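PDB 1J3L: demethylmenaquinone Methyltransferase from Thermus thermophilus, which is a member of the RraA-like family and assembles as a trimer, each subunit being built around a mixed beta sheet. Local coordinates for residues A[11-15]-A[152-158]; A[50-56]-A[80-86]; A[95-99]-A[113-117]. All coordinates share one frame; numbering follows the deposited sequence.

Contact 1: residues A[11-15]-A[152-158]; sequences LYPEG and LLPEPPS
Y12 carries this contact at both ends of its side chain. Near the backbone, Y12 CB lies 3.6 Å from L153 CD2, and the two side chains cross at about a right angle, so that the leucine methyl presses on the root of the aromatic ring. G15 completes this close-packed part: L153 CD2 takes up the place a side chain would need, and the bare G15 CA comes within 3.4 Å of L152 O. At the far end of the ring, Y12 OH accepts a hydrogen bond from S158 N at 2.6 Å, the amide standing near the ring plane, and P157 CA approaches Y12 OH at 3.0 Å. S158 is poorly ordered, so this end is looser and less precisely placed. Tyrosine suits the position because it is long enough to span from the strand end to the loop beyond, apolar at the base and polar at the tip. Y12 OH is also hydrogen-bonded to the terminal oxygen of G164, which ties in the C-terminus. On the solvent side E14 CG merely approaches P154 CG at 4.3 Å; the glutamate can keep its charged end in water, while the rigid proline ring suits the bend where the strand ends. G15 N bonds back to Y12 O, closing a type I beta turn that links helix 5-11 to strand 16-18, which pairs antiparallel with strand 149-153.

Contact 2: residues A[50-56]-A[80-86]; sequences VLEEEGA and RAWEKGW
W86 pushes its indole between L51 and G55, just beyond a Schellman motif that caps the C-terminal end of helix 75-83, with G85 at its positive-phi position, which suits glycine. The slot has two unlike walls. On one face L51 CD2 sits 3.5 Å from the centroid of the five-membered ring of W86; on the opposite face G55 CA lies 3.6 Å from the same W86 centroid, a bare glycine backbone letting the flat ring come close. L51 is a bump in its own right: it also rests on A81, a residue small enough to let the two helices approach. The indole NE1 makes two weak, bent bonds, to the carbonyls of L51 and E53. K84 lays its aliphatic chain over the turn, K84 CG being 3.2 Å from L51 O; a bend at chi2 (-65°) leads it past E52 O, and NZ reaches a salt bridge with E54 OE2. R80 links E52 and E83 in one salt-bridge network: E52 OE2 meets the guanidinium edge, the carboxylate and guanidinium planes 30° apart, and NH1 turns to E83 OE1, though the very short lengths make the exact geometry doubtful. G55 N donates to K84 O at 3.1 Å, with an N-H...O angle of 159°.

Contact 3: residues A[95-99]-A[113-117]; sequences VRDTE and ATPKK
V95 and A113 pair as a parallel beta bridge, their CA atoms 4.8 Å apart, and T114 N donates to V95 O at 2.9 Å in a bond nearly in line with the carbonyl. A113 CA also approaches V95 O, at 3.1 Å, as a CA-H...O contact. Alanine fits beside this bridge, for A113 CB meets T98 CG2 at only 3.4 Å, a tight pairing, and F25 packs on both residues. Past the bridge the contact depends on R96. Its CB lies against T114 O. Its CG is tucked between the backbone N and the carbonyl carbon (chi1 72°), and from there the chain runs extended to NE, which carries the guanidinium to P115. R96 NH1 donates to P115 O at 2.7 Å, the oxygen lying at the edge of the group and close to its plane. K117 CB covers one face, offset toward the rim. R96 NH2 forms a salt bridge with D10 of the third subunit, and K116 NZ reaches P13 O there. K117 NZ stands 4.2 Å from R96 NH2, and the aspartate probably eases that like-charge approach. By using different nitrogens for P115 and D10, R96 couples the local loop to the subunit interface.

From the N-terminus, the chain first passes through helix 5-11 and residues 11-15, which are met by 152-158 only near the C-terminus. Contact 2 is the first to close, joining the ends of helices 45-51 and 75-83, with strand 58-63 in the intervening chain. Contact 3 follows in series, linking strand 94-95 and the start of helix 98-101 to the loop after strand 112-113. Contact 1 closes last, over 136 intervening residues, and both other contacts fall within its loop. None touches another: nearest atoms are about 10 Å apart between contacts 2 and 3, and about 17 Å between contacts 1 and 3, which lie on opposite sides of the chain's centre and both meet neighbouring subunits.

Contact 1: residues A[11-15]-A[152-158]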
ATOM      1  N   LEU A  11     -14.392 -13.417  19.981  1.00 38.47           N
ATOM      2  CA  LEU A  11     -14.400 -13.882  21.368  1.00 44.78           C
ATOM      3  C   LEU A  11     -14.079 -12.763  22.361  1.00 46.69           C
ATOM      4  O   LEU A  11     -14.558 -12.784  23.492  1.00 56.11           O
ATOM      5  CB  LEU A  11     -13.386 -15.017  21.570  1.00 39.04           C
ATOM      6  CG  LEU A  11     -13.391 -16.232  20.632  1.00 47.85           C
ATOM      7  CD1 LEU A  11     -12.368 -17.246  21.128  1.00 48.50           C
ATOM      8  CD2 LEU A  11     -14.772 -16.860  20.582  1.00 59.92           C
ATOM      9  N   TYR A  12     -13.270 -11.791  21.940  1.00 49.64           N
ATOM     10  CA  TYR A  12     -12.894 -10.677  22.816  1.00 38.59           C
ATOM     11  C   TYR A  12     -13.256  -9.308  22.253  1.00 40.82           C
ATOM     12  O   TYR A  12     -12.419  -8.632  21.656  1.00 45.15           O
ATOM     13  CB  TYR A  12     -11.392 -10.699  23.099  1.00 30.88           C
ATOM     14  CG  TYR A  12     -10.910 -11.929  23.824  1.00 38.42           C
ATOM     15  CD1 TYR A  12     -10.755 -13.138  23.153  1.00 24.09           C
ATOM     16  CD2 TYR A  12     -10.600 -11.882  25.183  1.00 40.81           C
ATOM     17  CE1 TYR A  12     -10.302 -14.270  23.805  1.00 31.01           C
ATOM     18  CE2 TYR A  12     -10.145 -13.011  25.851  1.00 46.40           C
ATOM     19  CZ  TYR A  12      -9.998 -14.202  25.155  1.00 49.47           C
ATOM     20  OH  TYR A  12      -9.549 -15.332  25.802  1.00 49.43           O
ATOM     21  N   PRO A  13     -14.510  -8.877  22.440  1.00 43.38           N
ATOM     22  CA  PRO A  13     -14.934  -7.570  21.929  1.00 37.69           C
ATOM     23  C   PRO A  13     -14.258  -6.386  22.616  1.00 39.46           C
ATOM     24  O   PRO A  13     -14.341  -5.257  22.135  1.00 37.85           O
ATOM     25  CB  PRO A  13     -16.443  -7.587  22.156  1.00 35.65           C
ATOM     26  CG  PRO A  13     -16.783  -9.048  22.014  1.00 45.54           C
ATOM     27  CD  PRO A  13     -15.679  -9.698  22.809  1.00 48.90           C
ATOM     28  N   GLU A  14     -13.591  -6.638  23.738  1.00 42.12           N
ATOM     29  CA  GLU A  14     -12.924  -5.559  24.464  1.00 50.17           C
ATOM     30  C   GLU A  14     -11.522  -5.325  23.907  1.00 48.93           C
ATOM     31  O   GLU A  14     -10.886  -4.309  24.194  1.00 49.48           O
ATOM     32  CB  GLU A  14     -12.833  -5.876  25.966  1.00 44.51           C
ATOM     33  CG  GLU A  14     -11.767  -6.894  26.329  1.00 38.54           C
ATOM     34  CD  GLU A  14     -12.258  -8.328  26.277  1.00 41.62           C
ATOM     35  OE1 GLU A  14     -13.055  -8.671  25.371  1.00 37.14           O
ATOM     36  OE2 GLU A  14     -11.827  -9.120  27.144  1.00 43.33           O
ATOM     37  N   GLY A  15     -11.044  -6.271  23.107  1.00 43.01           N
ATOM     38  CA  GLY A  15      -9.728  -6.130  22.525  1.00 43.94           C
ATOM     39  C   GLY A  15      -9.676  -4.958  21.561  1.00 40.78           C
ATOM     40  O   GLY A  15     -10.701  -4.532  21.029  1.00 42.05           O
ATOM     41  N   LEU A 152      -4.931  -6.633  19.948  1.00 36.35           N
ATOM     42  CA  LEU A 152      -4.327  -6.363  21.247  1.00 35.30           C
ATOM     43  C   LEU A 152      -5.300  -6.743  22.360  1.00 38.41           C
ATOM     44  O   LEU A 152      -6.366  -6.142  22.482  1.00 34.94           O
ATOM     45  CB  LEU A 152      -3.989  -4.877  21.373  1.00 38.77           C
ATOM     46  CG  LEU A 152      -2.927  -4.273  20.456  1.00 28.02           C
ATOM     47  CD1 LEU A 152      -2.874  -2.775  20.706  1.00 46.24           C
ATOM     48  CD2 LEU A 152      -1.569  -4.911  20.733  1.00 35.11           C
ATOM     49  N   LEU A 153      -4.925  -7.731  23.170  1.00 40.41           N
ATOM     50  CA  LEU A 153      -5.758  -8.201  24.275  1.00 44.61           C
ATOM     51  C   LEU A 153      -5.125  -7.803  25.605  1.00 53.30           C
ATOM     52  O   LEU A 153      -3.902  -7.837  25.747  1.00 61.76           O
ATOM     53  CB  LEU A 153      -5.903  -9.725  24.196  1.00 38.11           C
ATOM     54  CG  LEU A 153      -6.512 -10.248  22.890  1.00 33.60           C
ATOM     55  CD1 LEU A 153      -6.382 -11.752  22.791  1.00 28.05           C
ATOM     56  CD2 LEU A 153      -7.958  -9.831  22.827  1.00 36.46           C
ATOM     57  N   PRO A 154      -5.949  -7.421  26.601  1.00 60.11           N
ATOM     58  CA  PRO A 154      -5.446  -7.013  27.922  1.00 56.29           C
ATOM     59  C   PRO A 154      -4.500  -8.055  28.519  1.00 50.73           C
ATOM     60  O   PRO A 154      -3.676  -7.747  29.377  1.00 45.67           O
ATOM     61  CB  PRO A 154      -6.724  -6.845  28.738  1.00 61.05           C
ATOM     62  CG  PRO A 154      -7.732  -6.431  27.698  1.00 58.26           C
ATOM     63  CD  PRO A 154      -7.421  -7.382  26.571  1.00 59.45           C
ATOM     64  N   GLU A 155      -4.653  -9.291  28.053  1.00 52.05           N
ATOM     65  CA  GLU A 155      -3.829 -10.421  28.463  1.00 46.13           C
ATOM     66  C   GLU A 155      -4.109 -11.530  27.445  1.00 44.85           C
ATOM     67  O   GLU A 155      -5.090 -11.457  26.700  1.00 43.13           O
ATOM     68  CB  GLU A 155      -4.179 -10.880  29.888  1.00 49.13           C
ATOM     69  CG  GLU A 155      -5.513 -11.602  30.048  1.00 59.57           C
ATOM     70  CD  GLU A 155      -5.639 -12.321  31.396  1.00 61.22           C
ATOM     71  OE1 GLU A 155      -5.649 -11.646  32.450  1.00 62.07           O
ATOM     72  OE2 GLU A 155      -5.724 -13.568  31.399  1.00 57.36           O
ATOM     73  N   PRO A 156      -3.251 -12.562  27.383  1.00 45.28           N
ATOM     74  CA  PRO A 156      -3.479 -13.643  26.418  1.00 51.34           C
ATOM     75  C   PRO A 156      -4.844 -14.315  26.581  1.00 56.97           C
ATOM     76  O   PRO A 156      -5.513 -14.137  27.599  1.00 54.25           O
ATOM     77  CB  PRO A 156      -2.307 -14.591  26.681  1.00 52.46           C
ATOM     78  CG  PRO A 156      -2.020 -14.373  28.138  1.00 54.18           C
ATOM     79  CD  PRO A 156      -2.112 -12.876  28.262  1.00 44.66           C
ATOM     80  N   PRO A 157      -5.277 -15.087  25.568  1.00 62.98           N
ATOM     81  CA  PRO A 157      -6.567 -15.789  25.590  1.00 67.49           C
ATOM     82  C   PRO A 157      -6.800 -16.645  26.834  1.00 70.28           C
ATOM     83  O   PRO A 157      -5.965 -17.475  27.192  1.00 68.83           O
ATOM     84  CB  PRO A 157      -6.522 -16.625  24.312  1.00 59.44           C
ATOM     85  CG  PRO A 157      -5.746 -15.750  23.384  1.00 56.63           C
ATOM     86  CD  PRO A 157      -4.610 -15.277  24.268  1.00 61.07           C
ATOM     87  N   SER A 158      -7.944 -16.433  27.484  1.00 79.16           N
ATOM     88  CA  SER A 158      -8.321 -17.172  28.688  1.00 85.66           C
ATOM     89  C   SER A 158      -9.205 -18.367  28.329  1.00 92.31           C
ATOM     90  O   SER A 158     -10.256 -18.212  27.703  1.00 93.97           O
ATOM     91  CB  SER A 158      -9.073 -16.257  29.664  1.00 83.91           C
ATOM     92  OG  SER A 158     -10.334 -15.854  29.147  1.00 75.48           O
TER

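Contact 2: residues A[50-56]-A[80-86]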
ATOM      1  N   VAL A  50      17.034  -2.333  24.180  1.00 26.38           N
ATOM      2  CA  VAL A  50      15.894  -3.160  24.550  1.00 29.82           C
ATOM      3  C   VAL A  50      15.864  -4.544  23.879  1.00 25.42           C
ATOM      4  O   VAL A  50      15.556  -5.536  24.535  1.00 31.78           O
ATOM      5  CB  VAL A  50      14.556  -2.416  24.265  1.00 38.86           C
ATOM      6  CG1 VAL A  50      13.362  -3.335  24.544  1.00 29.20           C
ATOM      7  CG2 VAL A  50      14.465  -1.160  25.143  1.00 40.35           C
ATOM      8  N   LEU A  51      16.186  -4.627  22.589  1.00 26.51           N
ATOM      9  CA  LEU A  51      16.158  -5.926  21.916  1.00 28.92           C
ATOM     10  C   LEU A  51      17.261  -6.849  22.411  1.00 28.36           C
ATOM     11  O   LEU A  51      17.273  -8.038  22.098  1.00 36.38           O
ATOM     12  CB  LEU A  51      16.270  -5.764  20.401  1.00 18.73           C
ATOM     13  CG  LEU A  51      15.012  -5.344  19.633  1.00 22.18           C
ATOM     14  CD1 LEU A  51      15.355  -5.179  18.175  1.00 32.81           C
ATOM     15  CD2 LEU A  51      13.927  -6.387  19.785  1.00 32.60           C
ATOM     16  N   GLU A  52      18.182  -6.299  23.194  1.00 29.85           N
ATOM     17  CA  GLU A  52      19.288  -7.080  23.731  1.00 31.46           C
ATOM     18  C   GLU A  52      18.818  -7.783  24.997  1.00 37.80           C
ATOM     19  O   GLU A  52      19.503  -8.662  25.527  1.00 27.13           O
ATOM     20  CB  GLU A  52      20.466  -6.166  24.056  1.00 31.25           C
ATOM     21  CG  GLU A  52      21.807  -6.861  24.044  1.00 36.46           C
ATOM     22  CD  GLU A  52      22.156  -7.418  22.679  1.00 40.74           C
ATOM     23  OE1 GLU A  52      22.390  -6.619  21.745  1.00 47.17           O
ATOM     24  OE2 GLU A  52      22.189  -8.658  22.538  1.00 44.28           O
ATOM     25  N   GLU A  53      17.646  -7.379  25.484  1.00 39.01           N
ATOM     26  CA  GLU A  53      17.087  -7.980  26.683  1.00 42.22           C
ATOM     27  C   GLU A  53      16.308  -9.192  26.218  1.00 45.13           C
ATOM     28  O   GLU A  53      15.755  -9.187  25.113  1.00 40.92           O
ATOM     29  CB  GLU A  53      16.174  -6.989  27.416  1.00 41.62           C
ATOM     30  CG  GLU A  53      16.784  -5.607  27.480  1.00 52.34           C
ATOM     31  CD  GLU A  53      16.208  -4.742  28.574  1.00 53.71           C
ATOM     32  OE1 GLU A  53      14.976  -4.746  28.769  1.00 56.58           O
ATOM     33  OE2 GLU A  53      16.998  -4.041  29.235  1.00 56.23           O
ATOM     34  N   GLU A  54      16.288 -10.250  27.021  1.00 41.64           N
ATOM     35  CA  GLU A  54      15.564 -11.409  26.578  1.00 35.58           C
ATOM     36  C   GLU A  54      14.118 -11.174  26.221  1.00 25.45           C
ATOM     37  O   GLU A  54      13.347 -10.683  27.041  1.00 41.49           O
ATOM     38  CB  GLU A  54      15.807 -12.593  27.542  1.00 34.25           C
ATOM     39  CG  GLU A  54      16.940 -13.510  26.926  1.00 54.66           C
ATOM     40  CD  GLU A  54      18.275 -13.700  27.717  1.00 56.36           C
ATOM     41  OE1 GLU A  54      18.316 -14.495  28.678  1.00 38.20           O
ATOM     42  OE2 GLU A  54      19.316 -13.111  27.346  1.00 60.51           O
ATOM     43  N   GLY A  55      13.786 -11.521  24.973  1.00 27.12           N
ATOM     44  CA  GLY A  55      12.444 -11.320  24.457  1.00 33.38           C
ATOM     45  C   GLY A  55      11.610 -12.564  24.185  1.00 26.07           C
ATOM     46  O   GLY A  55      10.695 -12.533  23.354  1.00 30.71           O
ATOM     47  N   ALA A  56      11.904 -13.650  24.891  1.00 19.70           N
ATOM     48  CA  ALA A  56      11.154 -14.885  24.730  1.00 20.96           C
ATOM     49  C   ALA A  56       9.656 -14.625  24.880  1.00 19.35           C
ATOM     50  O   ALA A  56       9.205 -14.045  25.865  1.00 27.54           O
ATOM     51  CB  ALA A  56      11.611 -15.880  25.756  1.00 19.33           C
ATOM     52  N   ARG A  80      19.532  -9.622  15.684  1.00 15.60           N
ATOM     53  CA  ARG A  80      19.751  -9.594  17.123  1.00 26.10           C
ATOM     54  C   ARG A  80      18.456  -9.968  17.858  1.00 34.24           C
ATOM     55  O   ARG A  80      18.464 -10.819  18.749  1.00 28.35           O
ATOM     56  CB  ARG A  80      20.249  -8.213  17.568  1.00 30.68           C
ATOM     57  CG  ARG A  80      20.972  -8.244  18.896  1.00 46.14           C
ATOM     58  CD  ARG A  80      22.109  -9.267  18.894  1.00 34.20           C
ATOM     59  NE  ARG A  80      22.503  -9.577  20.263  1.00 35.48           N
ATOM     60  CZ  ARG A  80      22.957 -10.758  20.666  1.00 36.55           C
ATOM     61  NH1 ARG A  80      23.085 -11.756  19.803  1.00 24.77           N
ATOM     62  NH2 ARG A  80      23.252 -10.951  21.942  1.00 43.56           N
ATOM     63  N   ALA A  81      17.345  -9.349  17.457  1.00 23.28           N
ATOM     64  CA  ALA A  81      16.040  -9.609  18.065  1.00 26.10           C
ATOM     65  C   ALA A  81      15.725 -11.089  18.023  1.00 22.36           C
ATOM     66  O   ALA A  81      15.201 -11.659  18.989  1.00 21.11           O
ATOM     67  CB  ALA A  81      14.948  -8.824  17.335  1.00 23.25           C
ATOM     68  N   TRP A  82      16.056 -11.710  16.897  1.00 22.20           N
ATOM     69  CA  TRP A  82      15.822 -13.132  16.721  1.00 21.35           C
ATOM     70  C   TRP A  82      16.697 -13.977  17.639  1.00 24.17           C
ATOM     71  O   TRP A  82      16.214 -14.933  18.247  1.00 30.29           O
ATOM     72  CB  TRP A  82      16.072 -13.532  15.273  1.00 22.66           C
ATOM     73  CG  TRP A  82      15.953 -14.995  15.032  1.00 27.65           C
ATOM     74  CD1 TRP A  82      14.860 -15.775  15.259  1.00 28.56           C
ATOM     75  CD2 TRP A  82      16.954 -15.854  14.477  1.00 29.67           C
ATOM     76  NE1 TRP A  82      15.112 -17.066  14.876  1.00 30.71           N
ATOM     77  CE2 TRP A  82      16.388 -17.144  14.390  1.00 26.30           C
ATOM     78  CE3 TRP A  82      18.272 -15.658  14.039  1.00 42.59           C
ATOM     79  CZ2 TRP A  82      17.093 -18.237  13.884  1.00 37.00           C
ATOM     80  CZ3 TRP A  82      18.977 -16.748  13.533  1.00 52.96           C
ATOM     81  CH2 TRP A  82      18.382 -18.021  13.458  1.00 47.36           C
ATOM     82  N   GLU A  83      17.985 -13.638  17.731  1.00 28.81           N
ATOM     83  CA  GLU A  83      18.912 -14.382  18.590  1.00 28.96           C
ATOM     84  C   GLU A  83      18.474 -14.267  20.054  1.00 23.72           C
ATOM     85  O   GLU A  83      18.712 -15.164  20.848  1.00 21.95           O
ATOM     86  CB  GLU A  83      20.354 -13.853  18.446  1.00 26.89           C
ATOM     87  CG  GLU A  83      20.902 -13.872  17.014  1.00 32.91           C
ATOM     88  CD  GLU A  83      22.315 -13.300  16.890  1.00 37.47           C
ATOM     89  OE1 GLU A  83      22.589 -12.215  17.449  1.00 31.23           O
ATOM     90  OE2 GLU A  83      23.154 -13.934  16.212  1.00 46.01           O
ATOM     91  N   LYS A  84      17.840 -13.154  20.402  1.00 25.49           N
ATOM     92  CA  LYS A  84      17.377 -12.932  21.765  1.00 21.76           C
ATOM     93  C   LYS A  84      15.990 -13.527  22.023  1.00 29.87           C
ATOM     94  O   LYS A  84      15.432 -13.373  23.110  1.00 25.61           O
ATOM     95  CB  LYS A  84      17.380 -11.436  22.080  1.00 34.73           C
ATOM     96  CG  LYS A  84      18.748 -10.894  22.473  1.00 37.64           C
ATOM     97  CD  LYS A  84      19.205 -11.528  23.774  1.00 39.19           C
ATOM     98  CE  LYS A  84      20.582 -11.067  24.180  1.00 41.43           C
ATOM     99  NZ  LYS A  84      20.928 -11.640  25.500  1.00 40.14           N
ATOM    100  N   GLY A  85      15.432 -14.185  21.010  1.00 23.45           N
ATOM    101  CA  GLY A  85      14.139 -14.841  21.155  1.00 27.27           C
ATOM    102  C   GLY A  85      12.863 -14.061  20.892  1.00 25.71           C
ATOM    103  O   GLY A  85      11.764 -14.595  21.045  1.00 27.89           O
ATOM    104  N   TRP A  86      12.987 -12.802  20.507  1.00 18.60           N
ATOM    105  CA  TRP A  86      11.801 -12.013  20.240  1.00 23.07           C
ATOM    106  C   TRP A  86      10.906 -12.718  19.230  1.00 22.83           C
ATOM    107  O   TRP A  86      11.385 -13.311  18.260  1.00 29.98           O
ATOM    108  CB  TRP A  86      12.195 -10.620  19.724  1.00 23.06           C
ATOM    109  CG  TRP A  86      12.857  -9.813  20.769  1.00 14.92           C
ATOM    110  CD1 TRP A  86      14.158  -9.891  21.158  1.00 23.85           C
ATOM    111  CD2 TRP A  86      12.219  -8.905  21.673  1.00 16.56           C
ATOM    112  NE1 TRP A  86      14.375  -9.094  22.254  1.00 14.78           N
ATOM    113  CE2 TRP A  86      13.204  -8.474  22.587  1.00 14.54           C
ATOM    114  CE3 TRP A  86      10.914  -8.410  21.792  1.00 20.02           C
ATOM    115  CZ2 TRP A  86      12.920  -7.583  23.623  1.00 11.66           C
ATOM    116  CZ3 TRP A  86      10.633  -7.525  22.820  1.00 13.51           C
ATOM    117  CH2 TRP A  86      11.639  -7.115  23.723  1.00 19.83           C
TER
HETATM  118  O   HOH W   1      19.536 -10.262  27.485  1.00 60.88           O

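Contact 3: residues A[95-99]-A[113-117]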
ATOM      1  N   VAL A  95      11.841   0.944   8.493  1.00 15.02           N
ATOM      2  CA  VAL A  95      12.936  -0.003   8.694  1.00 19.48           C
ATOM      3  C   VAL A  95      13.808   0.017   7.424  1.00 22.15           C
ATOM      4  O   VAL A  95      13.508   0.769   6.497  1.00 21.10           O
ATOM      5  CB  VAL A  95      12.386  -1.453   8.915  1.00 21.33           C
ATOM      6  CG1 VAL A  95      11.427  -1.484  10.113  1.00  6.60           C
ATOM      7  CG2 VAL A  95      11.685  -1.956   7.657  1.00 14.87           C
ATOM      8  N   ARG A  96      14.890  -0.768   7.391  1.00 14.87           N
ATOM      9  CA  ARG A  96      15.733  -0.850   6.191  1.00 16.74           C
ATOM     10  C   ARG A  96      16.408  -2.225   6.032  1.00 21.89           C
ATOM     11  O   ARG A  96      16.347  -3.057   6.931  1.00 13.90           O
ATOM     12  CB  ARG A  96      16.773   0.283   6.160  1.00 16.84           C
ATOM     13  CG  ARG A  96      17.923   0.185   7.137  1.00 15.30           C
ATOM     14  CD  ARG A  96      18.840   1.372   6.959  1.00 18.54           C
ATOM     15  NE  ARG A  96      20.130   1.167   7.614  1.00 20.44           N
ATOM     16  CZ  ARG A  96      21.238   1.817   7.282  1.00 24.98           C
ATOM     17  NH1 ARG A  96      21.213   2.719   6.300  1.00 16.36           N
ATOM     18  NH2 ARG A  96      22.372   1.547   7.914  1.00 18.91           N
ATOM     19  N   ASP A  97      17.049  -2.453   4.887  1.00 27.49           N
ATOM     20  CA  ASP A  97      17.701  -3.734   4.558  1.00 20.82           C
ATOM     21  C   ASP A  97      16.616  -4.782   4.352  1.00 20.93           C
ATOM     22  O   ASP A  97      16.757  -5.930   4.761  1.00 26.85           O
ATOM     23  CB  ASP A  97      18.635  -4.239   5.666  1.00 19.17           C
ATOM     24  CG  ASP A  97      19.674  -3.216   6.085  1.00 18.39           C
ATOM     25  OD1 ASP A  97      20.039  -2.329   5.282  1.00 23.11           O
ATOM     26  OD2 ASP A  97      20.139  -3.320   7.235  1.00 25.59           O
ATOM     27  N   THR A  98      15.531  -4.377   3.717  1.00 19.62           N
ATOM     28  CA  THR A  98      14.427  -5.282   3.465  1.00 18.03           C
ATOM     29  C   THR A  98      14.854  -6.678   2.998  1.00 22.11           C
ATOM     30  O   THR A  98      14.293  -7.671   3.454  1.00 20.25           O
ATOM     31  CB  THR A  98      13.447  -4.671   2.452  1.00 14.62           C
ATOM     32  OG1 THR A  98      14.176  -4.126   1.355  1.00 38.87           O
ATOM     33  CG2 THR A  98      12.652  -3.559   3.093  1.00 27.48           C
ATOM     34  N   GLU A  99      15.832  -6.773   2.099  1.00 19.54           N
ATOM     35  CA  GLU A  99      16.262  -8.092   1.643  1.00 19.08           C
ATOM     36  C   GLU A  99      16.749  -8.935   2.829  1.00 21.02           C
ATOM     37  O   GLU A  99      16.493 -10.133   2.895  1.00 18.86           O
ATOM     38  CB  GLU A  99      17.378  -8.006   0.589  1.00 23.00           C
ATOM     39  CG  GLU A  99      17.618  -9.363  -0.115  1.00 28.71           C
ATOM     40  CD  GLU A  99      18.849  -9.398  -1.008  1.00 39.35           C
ATOM     41  OE1 GLU A  99      19.092  -8.420  -1.753  1.00 37.00           O
ATOM     42  OE2 GLU A  99      19.568 -10.423  -0.973  1.00 37.89           O
ATOM     43  N   ALA A 113       9.992   0.941   4.144  1.00 10.42           N
ATOM     44  CA  ALA A 113      11.439   0.837   4.239  1.00 21.14           C
ATOM     45  C   ALA A 113      11.981   2.213   3.809  1.00 11.82           C
ATOM     46  O   ALA A 113      11.336   2.935   3.049  1.00 14.91           O
ATOM     47  CB  ALA A 113      11.964  -0.271   3.305  1.00  8.17           C
ATOM     48  N   THR A 114      13.155   2.574   4.304  1.00 14.96           N
ATOM     49  CA  THR A 114      13.778   3.849   3.967  1.00 13.39           C
ATOM     50  C   THR A 114      15.287   3.613   4.078  1.00 18.05           C
ATOM     51  O   THR A 114      15.733   2.793   4.890  1.00 18.55           O
ATOM     52  CB  THR A 114      13.319   4.968   4.937  1.00 19.79           C
ATOM     53  OG1 THR A 114      13.398   6.238   4.281  1.00 21.50           O
ATOM     54  CG2 THR A 114      14.196   4.999   6.188  1.00 17.64           C
ATOM     55  N   PRO A 115      16.092   4.330   3.272  1.00 18.11           N
ATOM     56  CA  PRO A 115      17.557   4.204   3.248  1.00 21.45           C
ATOM     57  C   PRO A 115      18.400   4.719   4.410  1.00 22.46           C
ATOM     58  O   PRO A 115      19.386   4.083   4.784  1.00 23.27           O
ATOM     59  CB  PRO A 115      17.948   4.906   1.941  1.00 11.81           C
ATOM     60  CG  PRO A 115      16.703   4.835   1.105  1.00 21.90           C
ATOM     61  CD  PRO A 115      15.638   5.153   2.140  1.00 18.75           C
ATOM     62  N   LYS A 116      18.039   5.879   4.957  1.00 29.52           N
ATOM     63  CA  LYS A 116      18.816   6.475   6.045  1.00 26.83           C
ATOM     64  C   LYS A 116      18.722   5.810   7.399  1.00 27.09           C
ATOM     65  O   LYS A 116      17.642   5.433   7.851  1.00 31.40           O
ATOM     66  CB  LYS A 116      18.465   7.958   6.229  1.00 25.61           C
ATOM     67  CG  LYS A 116      19.065   8.874   5.198  1.00 47.52           C
ATOM     68  CD  LYS A 116      19.236  10.271   5.755  1.00 53.75           C
ATOM     69  CE  LYS A 116      20.120  11.101   4.840  1.00 66.42           C
ATOM     70  NZ  LYS A 116      20.419  12.442   5.409  1.00 76.61           N
ATOM     71  N   LYS A 117      19.872   5.696   8.054  1.00 22.35           N
ATOM     72  CA  LYS A 117      19.945   5.116   9.382  1.00 24.78           C
ATOM     73  C   LYS A 117      19.494   6.178  10.391  1.00 25.12           C
ATOM     74  O   LYS A 117      19.545   7.374  10.105  1.00 25.57           O
ATOM     75  CB  LYS A 117      21.378   4.673   9.676  1.00 23.79           C
ATOM     76  CG  LYS A 117      22.386   5.817   9.743  1.00 44.12           C
ATOM     77  CD  LYS A 117      23.800   5.272   9.742  1.00 50.81           C
ATOM     78  CE  LYS A 117      23.951   4.174  10.783  1.00 53.12           C
ATOM     79  NZ  LYS A 117      25.127   3.300  10.518  1.00 66.67           N
TER